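Local coordinates for nisin leader peptide-processing serine protease NisP (Lactococcus lactis subsp. lactis, PDB 4MZD), which processes the leader peptide of the antibiotic nisin, probably as a subtilisin-like serine endopeptidase, at residues A152-A157 with L337-N342. Residues are numbered along the deposited sequence; the frame is centred on the assembly and turned at random.
Sequences AGQITA and LFTTTN
The amide nitrogen of Gln-154 is gripped from two directions, the first a bond in which NE2 donates to Thr-339 OG1 (3.1 Å, 162° at the hydrogen). NE2 also donates to a water 3.0 Å away, which lies 2.8 Å from the carbonyl O of Phe-338 and can donate to it. OG1 of Thr-339 lies only 12° from the plane of the amide. With the carbonyl OE1 of Gln-154 accepting from Lys-358 of helix 356-370, the buried amide is used at both ends and its flip is fixed. A bend at chi2 carries this amide across to the strand, where CD1 of Leu-337 packs against it, 3.8 Å from CD. Beside this polar bridge the backbones close in at Gly-153, whose bare CA lies 3.2 Å from OG1 of Thr-340. The hydroxyls of Thr-339 and Thr-340 dock on the backbone carbonyls of Glu-150 and Thr-149, and Thr-339 illustrates how a hydroxyl that donates to a helix carbonyl can still accept from an amide. The strand runs almost square (91°) to the helix axis. In this subtilisin-like domain, the arrangement ties strand 337-340 of a small antiparallel hairpin to the helix that begins at the predicted charge-relay residue His-147.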
loop_
_atom_site.group_PDB
_atom_site.type_symbol
_atom_site.label_atom_id
_atom_site.label_comp_id
_atom_site.label_asym_id
_atom_site.label_seq_id
_atom_site.Cartn_x
_atom_site.Cartn_y
_atom_site.Cartn_z
ATOM N N ALA A 152 -5.507 4.207 -5.613
ATOM C CA ALA A 152 -5.479 5.644 -5.882
ATOM C C ALA A 152 -6.662 6.368 -5.253
ATOM O O ALA A 152 -6.498 7.464 -4.713
ATOM C CB ALA A 152 -5.431 5.912 -7.371
ATOM N N GLY A 153 -7.847 5.768 -5.317
ATOM C CA GLY A 153 -9.017 6.403 -4.742
ATOM C C GLY A 153 -8.857 6.666 -3.253
ATOM O O GLY A 153 -9.314 7.699 -2.744
ATOM N N GLN A 154 -8.211 5.738 -2.549
ATOM C CA GLN A 154 -7.993 5.905 -1.119
ATOM C C GLN A 154 -7.119 7.114 -0.808
ATOM O O GLN A 154 -7.247 7.716 0.263
ATOM C CB GLN A 154 -7.363 4.647 -0.519
ATOM C CG GLN A 154 -8.277 3.449 -0.585
ATOM C CD GLN A 154 -9.496 3.658 0.262
ATOM O OE1 GLN A 154 -9.399 3.708 1.485
ATOM N NE2 GLN A 154 -10.652 3.848 -0.384
ATOM N N ILE A 155 -6.206 7.446 -1.720
ATOM C CA ILE A 155 -5.365 8.613 -1.540
ATOM C C ILE A 155 -6.108 9.905 -1.873
ATOM O O ILE A 155 -6.096 10.845 -1.076
ATOM C CB ILE A 155 -4.091 8.545 -2.417
ATOM C CG1 ILE A 155 -3.320 7.251 -2.144
ATOM C CG2 ILE A 155 -3.198 9.748 -2.162
ATOM C CD1 ILE A 155 -2.130 7.039 -3.042
ATOM N N THR A 156 -6.744 9.952 -3.046
ATOM C CA THR A 156 -7.039 11.229 -3.676
ATOM C C THR A 156 -8.452 11.399 -4.230
ATOM O O THR A 156 -8.760 12.460 -4.767
ATOM C CB THR A 156 -6.013 11.501 -4.802
ATOM O OG1 THR A 156 -6.065 12.874 -5.170
ATOM C CG2 THR A 156 -6.272 10.627 -6.037
ATOM N N ALA A 157 -9.317 10.393 -4.130
ATOM C CA ALA A 157 -10.650 10.549 -4.717
ATOM C C ALA A 157 -11.286 11.847 -4.250
ATOM O O ALA A 157 -11.230 12.209 -3.070
ATOM C CB ALA A 157 -11.544 9.375 -4.393
ATOM N N LEU A 337 -14.394 -2.227 2.168
ATOM C CA LEU A 337 -14.405 -0.793 1.968
ATOM C C LEU A 337 -14.656 -0.426 0.509
ATOM O O LEU A 337 -14.286 -1.129 -0.432
ATOM C CB LEU A 337 -13.176 -0.124 2.566
ATOM C CG LEU A 337 -11.863 -0.556 1.945
ATOM C CD1 LEU A 337 -11.412 0.466 0.931
ATOM C CD2 LEU A 337 -10.787 -0.716 3.018
ATOM N N PHE A 338 -15.329 0.695 0.350
ATOM C CA PHE A 338 -15.862 1.128 -0.927
ATOM C C PHE A 338 -14.867 2.077 -1.581
ATOM O O PHE A 338 -14.505 3.097 -1.001
ATOM C CB PHE A 338 -17.173 1.852 -0.629
ATOM C CG PHE A 338 -18.034 2.109 -1.821
ATOM C CD1 PHE A 338 -18.702 1.082 -2.456
ATOM C CD2 PHE A 338 -18.217 3.400 -2.269
ATOM C CE1 PHE A 338 -19.530 1.349 -3.539
ATOM C CE2 PHE A 338 -19.033 3.673 -3.348
ATOM C CZ PHE A 338 -19.700 2.649 -3.975
ATOM N N THR A 339 -14.420 1.744 -2.785
ATOM C CA THR A 339 -13.412 2.560 -3.440
ATOM C C THR A 339 -13.616 2.602 -4.958
ATOM O O THR A 339 -14.451 1.880 -5.519
ATOM C CB THR A 339 -11.999 2.101 -3.062
ATOM O OG1 THR A 339 -11.061 3.131 -3.398
ATOM C CG2 THR A 339 -11.646 0.806 -3.758
ATOM N N THR A 340 -12.868 3.488 -5.608
ATOM C CA THR A 340 -12.885 3.633 -7.058
ATOM C C THR A 340 -12.274 2.418 -7.741
ATOM O O THR A 340 -11.302 1.865 -7.245
ATOM C CB THR A 340 -12.058 4.863 -7.464
ATOM O OG1 THR A 340 -10.785 4.809 -6.820
ATOM C CG2 THR A 340 -12.736 6.148 -7.020
ATOM N N THR A 341 -12.811 2.007 -8.884
ATOM C CA THR A 341 -12.164 0.928 -9.625
ATOM C C THR A 341 -12.158 1.185 -11.139
ATOM O O THR A 341 -12.705 2.187 -11.615
ATOM C CB THR A 341 -12.718 -0.457 -9.231
ATOM O OG1 THR A 341 -11.853 -1.483 -9.735
ATOM C CG2 THR A 341 -14.130 -0.640 -9.746
ATOM N N ASN A 342 -11.514 0.290 -11.886
ATOM C CA ASN A 342 -11.200 0.544 -13.293
ATOM C C ASN A 342 -12.360 0.305 -14.259
ATOM O O ASN A 342 -12.169 0.295 -15.477
ATOM C CB ASN A 342 -9.950 -0.225 -13.728
ATOM C CG ASN A 342 -10.193 -1.704 -13.823
ATOM O OD1 ASN A 342 -11.167 -2.209 -13.279
ATOM N ND2 ASN A 342 -9.311 -2.412 -14.514
HETATM O O HOH W 1 -13.185 4.282 1.150
#